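Local coordinates for DMATS type aromatic prenyltransferase (Micromonospora olivasterospora, PDB 6ZRY), which probably transfers a dimethylallyl group to the indole ring of tryptophan, at carbon 6, as an aromatic prenyltransferase of the ABBA-barrel fold, at residues L75-E80 against C133-R138; A15-V20 against I312-P317. One frame throughout, in Å; residues are numbered along the deposited sequence. Where two conformers were deposited one is given.

Contact 1. Residues L75-E80 against C133-R138; sequences LRILGE and CSLVFR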
loop_
_atom_site.group_PDB
_atom_site.type_symbol
_atom_site.label_atom_id
_atom_site.label_comp_id
_atom_site.label_asym_id
_atom_site.label_seq_id
_atom_site.Cartn_x
_atom_site.Cartn_y
_atom_site.Cartn_z
ATOM N N LEU A 75 2.920 0.417 12.303
ATOM C CA LEU A 75 1.486 0.395 11.910
ATOM C C LEU A 75 1.295 1.451 10.824
ATOM O O LEU A 75 1.843 2.556 10.957
ATOM C CB LEU A 75 0.687 0.648 13.192
ATOM C CG LEU A 75 -0.818 0.834 13.120
ATOM C CD1 LEU A 75 -1.508 -0.336 12.438
ATOM C CD2 LEU A 75 -1.354 1.014 14.537
ATOM N N ARG A 76 0.568 1.121 9.767
ATOM C CA ARG A 76 0.284 2.089 8.687
ATOM C C ARG A 76 -1.195 2.026 8.307
ATOM O O ARG A 76 -1.836 0.959 8.483
ATOM C CB ARG A 76 1.192 1.836 7.484
ATOM C CG ARG A 76 2.665 1.724 7.846
ATOM C CD ARG A 76 3.101 0.276 8.092
ATOM N NE ARG A 76 2.647 -0.554 6.986
ATOM C CZ ARG A 76 3.126 -0.480 5.724
ATOM N NH1 ARG A 76 4.119 0.344 5.430
ATOM N NH2 ARG A 76 2.623 -1.250 4.772
ATOM N N ILE A 77 -1.696 3.148 7.815
ATOM C CA ILE A 77 -3.027 3.264 7.192
ATOM C C ILE A 77 -2.794 3.775 5.787
ATOM O O ILE A 77 -2.164 4.847 5.667
ATOM C CB ILE A 77 -3.941 4.232 7.957
ATOM C CG1 ILE A 77 -4.243 3.741 9.368
ATOM C CG2 ILE A 77 -5.200 4.444 7.151
ATOM C CD1 ILE A 77 -4.807 4.794 10.281
ATOM N N LEU A 78 -3.336 3.086 4.792
ATOM C CA LEU A 78 -3.438 3.586 3.410
ATOM C C LEU A 78 -4.870 4.038 3.193
ATOM O O LEU A 78 -5.777 3.283 3.533
ATOM C CB LEU A 78 -3.055 2.470 2.438
ATOM C CG LEU A 78 -3.117 2.825 0.947
ATOM C CD1 LEU A 78 -1.990 3.769 0.568
ATOM C CD2 LEU A 78 -3.037 1.583 0.107
ATOM N N GLY A 79 -5.098 5.202 2.612
ATOM C CA GLY A 79 -6.474 5.532 2.231
ATOM C C GLY A 79 -6.604 6.851 1.539
ATOM O O GLY A 79 -5.583 7.397 1.060
ATOM N N GLU A 80 -7.848 7.325 1.434
ATOM C CA GLU A 80 -8.160 8.547 0.701
ATOM C C GLU A 80 -9.324 9.249 1.396
ATOM O O GLU A 80 -10.107 8.593 2.090
ATOM C CB GLU A 80 -8.440 8.264 -0.785
ATOM C CG GLU A 80 -9.641 7.384 -1.045
ATOM C CD GLU A 80 -9.906 7.112 -2.517
ATOM O OE1 GLU A 80 -9.435 7.894 -3.376
ATOM O OE2 GLU A 80 -10.579 6.111 -2.807
ATOM N N CYS A 133 -2.984 8.458 0.372
ATOM C CA CYS A 133 -2.230 8.860 1.564
ATOM C C CYS A 133 -1.812 7.573 2.288
ATOM O O CYS A 133 -2.674 6.680 2.354
ATOM C CB CYS A 133 -3.188 9.667 2.462
ATOM S SG CYS A 133 -2.471 10.111 4.017
ATOM N N SER A 134 -0.577 7.480 2.790
ATOM C CA SER A 134 -0.152 6.468 3.796
ATOM C C SER A 134 0.284 7.203 5.073
ATOM O O SER A 134 1.098 8.090 4.976
ATOM C CB SER A 134 0.935 5.553 3.252
ATOM O OG SER A 134 1.263 4.566 4.183
ATOM N N LEU A 135 -0.302 6.842 6.200
ATOM C CA LEU A 135 0.028 7.354 7.554
ATOM C C LEU A 135 0.870 6.285 8.225
ATOM O O LEU A 135 0.446 5.120 8.184
ATOM C CB LEU A 135 -1.253 7.603 8.350
ATOM C CG LEU A 135 -2.281 8.553 7.736
ATOM C CD1 LEU A 135 -3.577 8.520 8.511
ATOM C CD2 LEU A 135 -1.757 9.954 7.679
ATOM N N VAL A 136 2.043 6.644 8.745
ATOM C CA VAL A 136 3.013 5.653 9.267
ATOM C C VAL A 136 3.259 5.931 10.743
ATOM O O VAL A 136 3.728 7.024 11.046
ATOM C CB VAL A 136 4.311 5.679 8.465
ATOM C CG1 VAL A 136 5.299 4.647 8.974
ATOM C CG2 VAL A 136 4.048 5.519 6.968
ATOM N N PHE A 137 2.979 4.956 11.599
ATOM C CA PHE A 137 3.017 5.081 13.084
ATOM C C PHE A 137 4.006 4.076 13.688
ATOM O O PHE A 137 4.011 2.909 13.317
ATOM C CB PHE A 137 1.637 4.816 13.690
ATOM C CG PHE A 137 0.490 5.521 13.023
ATOM C CD1 PHE A 137 0.535 6.879 12.783
ATOM C CD2 PHE A 137 -0.657 4.826 12.660
ATOM C CE1 PHE A 137 -0.539 7.529 12.192
ATOM C CE2 PHE A 137 -1.732 5.480 12.087
ATOM C CZ PHE A 137 -1.666 6.824 11.841
ATOM N N ARG A 138 4.793 4.521 14.648
ATOM C CA ARG A 138 5.719 3.638 15.408
ATOM C C ARG A 138 5.773 4.113 16.841
ATOM O O ARG A 138 5.410 5.289 17.080
ATOM C CB ARG A 138 7.138 3.664 14.843
ATOM C CG ARG A 138 7.198 3.789 13.333
ATOM C CD ARG A 138 8.601 4.046 12.844
ATOM N NE ARG A 138 8.633 4.251 11.404
ATOM C CZ ARG A 138 9.711 4.617 10.713
ATOM N NH1 ARG A 138 10.871 4.833 11.328
ATOM N NH2 ARG A 138 9.624 4.768 9.400
#
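Leu75 and Phe137 form one rung of an antiparallel ladder between two neighbouring strands of the ABBA barrel, the closed antiparallel sheet ringed by helices that defines this prenyltransferase fold. Leu75 takes both backbone bonds of a hydrogen-bonded pair, its O meeting Phe137 N at 2.7 Å; its CG lies 4.0 Å from Phe137 CD2. Arg76, in a non-hydrogen-bonded pair, turns to the barrel interior and runs side by side with Val136, CG to CG1 4.1 Å, and in one of its two conformers bends so that NE bonds Ser64 OG on the next strand. Its CA also gives a C-H...O contact to Leu135 O. Ile77 returns to the outer, helix-covered face, where Leu14 and Leu35 close over it, and pairs with Leu135 through two backbone bonds. There Phe137, with CG turned beside its backbone N (chi1 -47°), receives Ile77 CD1 at its ring edge, in plane, 3.6 Å from CE2. Leu78 faces inward again beside Ser134 and touches the bound tryptophan; its end swings back toward the other strand, and CD1 comes within 3.5 Å of Cys133 O. Gly79 pairs with Cys133 through two bonds, its N donating to Cys133 O at 2.9 Å.

Contact 2. Residues A15-V20 against I312-P317; sequences ARLCEV and IAAVTP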
loop_
_atom_site.group_PDB
_atom_site.type_symbol
_atom_site.label_atom_id
_atom_site.label_comp_id
_atom_site.label_asym_id
_atom_site.label_seq_id
_atom_site.Cartn_x
_atom_site.Cartn_y
_atom_site.Cartn_z
ATOM N N ALA A 15 -7.385 2.104 17.359
ATOM C CA ALA A 15 -7.101 2.233 18.816
ATOM C C ALA A 15 -6.502 0.910 19.330
ATOM O O ALA A 15 -5.469 0.944 20.005
ATOM C CB ALA A 15 -8.357 2.619 19.554
ATOM N N ARG A 16 -7.100 -0.217 18.963
ATOM C CA ARG A 16 -6.632 -1.552 19.388
ATOM C C ARG A 16 -5.299 -1.869 18.703
ATOM O O ARG A 16 -4.394 -2.403 19.391
ATOM C CB ARG A 16 -7.728 -2.592 19.152
ATOM C CG ARG A 16 -8.947 -2.428 20.051
ATOM C CD ARG A 16 -9.917 -3.575 19.881
ATOM N NE ARG A 16 -10.486 -3.614 18.546
ATOM C CZ ARG A 16 -11.620 -2.994 18.161
ATOM N NH1 ARG A 16 -12.031 -3.085 16.900
ATOM N NH2 ARG A 16 -12.344 -2.296 19.034
ATOM N N LEU A 17 -5.127 -1.514 17.434
ATOM C CA LEU A 17 -3.874 -1.829 16.698
ATOM C C LEU A 17 -2.696 -1.056 17.327
ATOM O O LEU A 17 -1.535 -1.580 17.318
ATOM C CB LEU A 17 -4.050 -1.437 15.232
ATOM C CG LEU A 17 -4.759 -2.457 14.355
ATOM C CD1 LEU A 17 -4.992 -1.870 12.973
ATOM C CD2 LEU A 17 -3.941 -3.743 14.239
ATOM N N CYS A 18 -2.960 0.168 17.766
ATOM C CA CYS A 18 -1.957 1.060 18.397
ATOM C C CYS A 18 -1.419 0.393 19.661
ATOM O O CYS A 18 -0.174 0.419 19.853
ATOM C CB CYS A 18 -2.539 2.429 18.715
ATOM S SG CYS A 18 -2.570 3.525 17.287
ATOM N N GLU A 19 -2.311 -0.181 20.474
ATOM C CA GLU A 19 -1.960 -0.888 21.733
ATOM C C GLU A 19 -1.090 -2.081 21.388
ATOM O O GLU A 19 -0.078 -2.279 22.050
ATOM C CB GLU A 19 -3.198 -1.369 22.479
ATOM C CG GLU A 19 -4.027 -0.249 23.063
ATOM C CD GLU A 19 -4.733 -0.600 24.365
ATOM O OE1 GLU A 19 -5.443 -1.614 24.384
ATOM O OE2 GLU A 19 -4.556 0.137 25.358
ATOM N N VAL A 20 -1.481 -2.838 20.369
ATOM C CA VAL A 20 -0.722 -4.033 19.908
ATOM C C VAL A 20 0.719 -3.602 19.557
ATOM O O VAL A 20 1.648 -4.289 20.001
ATOM C CB VAL A 20 -1.432 -4.742 18.731
ATOM C CG1 VAL A 20 -0.545 -5.779 18.070
ATOM C CG2 VAL A 20 -2.738 -5.371 19.161
ATOM N N ILE A 312 -4.562 -9.192 14.294
ATOM C CA ILE A 312 -5.772 -9.779 13.652
ATOM C C ILE A 312 -6.951 -9.561 14.600
ATOM O O ILE A 312 -7.977 -9.021 14.154
ATOM C CB ILE A 312 -5.547 -11.258 13.280
ATOM C CG1 ILE A 312 -4.596 -11.412 12.084
ATOM C CG2 ILE A 312 -6.857 -11.975 13.028
ATOM C CD1 ILE A 312 -4.013 -12.827 11.944
ATOM N N ALA A 313 -6.808 -9.959 15.860
ATOM C CA ALA A 313 -7.880 -9.894 16.879
ATOM C C ALA A 313 -8.305 -8.436 17.106
ATOM O O ALA A 313 -9.515 -8.199 17.381
ATOM C CB ALA A 313 -7.419 -10.524 18.165
ATOM N N ALA A 314 -7.363 -7.492 17.040
ATOM C CA ALA A 314 -7.631 -6.034 17.183
ATOM C C ALA A 314 -8.573 -5.583 16.071
ATOM O O ALA A 314 -9.454 -4.728 16.349
ATOM C CB ALA A 314 -6.347 -5.242 17.172
ATOM N N VAL A 315 -8.380 -6.083 14.852
ATOM C CA VAL A 315 -9.175 -5.639 13.678
ATOM C C VAL A 315 -10.563 -6.283 13.724
ATOM O O VAL A 315 -11.539 -5.583 13.482
ATOM C CB VAL A 315 -8.436 -5.878 12.357
ATOM C CG1 VAL A 315 -9.336 -5.623 11.155
ATOM C CG2 VAL A 315 -7.210 -5.012 12.313
ATOM N N THR A 316 -10.680 -7.559 14.040
ATOM C CA THR A 316 -11.995 -8.199 14.072
ATOM C C THR A 316 -11.956 -9.412 14.983
ATOM O O THR A 316 -10.980 -10.191 14.965
ATOM C CB THR A 316 -12.453 -8.584 12.667
ATOM O OG1 THR A 316 -13.739 -9.192 12.779
ATOM C CG2 THR A 316 -11.504 -9.535 11.958
ATOM N N PRO A 317 -13.036 -9.644 15.751
ATOM C CA PRO A 317 -13.148 -10.857 16.557
ATOM C C PRO A 317 -13.793 -12.025 15.810
ATOM O O PRO A 317 -13.988 -13.066 16.403
ATOM C CB PRO A 317 -14.076 -10.343 17.677
ATOM C CG PRO A 317 -15.033 -9.475 16.970
ATOM C CD PRO A 317 -14.197 -8.756 15.920
#
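Arg16 reaches from the N-terminal helix 6-21 to the C-terminal end of helix 305-315, where Ala314 supplies both a small side chain and a carbonyl group. The CB of Arg16 packs on Ala314 CB at 3.6 Å, a close approach that the alanine makes possible. From there the chain runs extended through CG to CD, which passes Ala314 O at 3.7 Å, and a bend at chi3 (-65°) turns the guanidinium group onto that oxygen. NE donates the main bond, 2.7 Å to Ala314 O and fairly straight at 162°. It lies in the carbonyl plane on a lone pair, and the oxygen sits in turn almost exactly in the guanidinium plane, so the flat group meets its acceptor edge-on. NH1 adds a weak second bond to the same oxygen, 3.1 Å from Ala314 O. The positive charge thus lies at the helix's C-terminal end, where the helix dipole would probably favour it, while Gln13 bonds the next carbonyl, that of Val315. Behind this polar edge lies an apolar one. Leu17 crosses Val315 at a slant, CD1 being 3.9 Å from Val315 CG2, and its CD2 also meets Ala314 CB. One turn on, Val20 brings CG2 to 4.1 Å from Ala314 CB, so that methyl is held among Arg16, Leu17 and Val20. Shortened to alanine, Leu17 would lose CD1 and CD2, which is likely to leave Val315 CG2 without its apolar partner across the helix pair. Leu17 also rests on Leu75 of strand 71-79 and on Ala311, while Val315 leans on Leu326; helix 6-21 thus lies against both strand 71-79 and helix 305-315, joining the first helix of the chain to the last in the outer layer of the barrel.

In the fold
Contact 1 belongs to the barrel wall and is mostly buried, whereas contact 2 lies farther out, in the helical layer, with Arg16 exposed at its margin, though Leu17, Ala314 and Val315 are buried there too. The strand pair is joined by a regular series of backbone bonds, with its side chains divided between the interior near the bound tryptophan and the helix-covered exterior. Between the helices, one arginine supplies the polar link and a few small or branched side chains do the rest. The two meet directly: Leu75 CD2 packs 3.7 Å from Leu17 CB, and it also touches Cys18, seating helix 6-21 on strand 71-79. Contact 2 joins parts of the chain nearly 300 residues apart, and both strands of contact 1 fall between them.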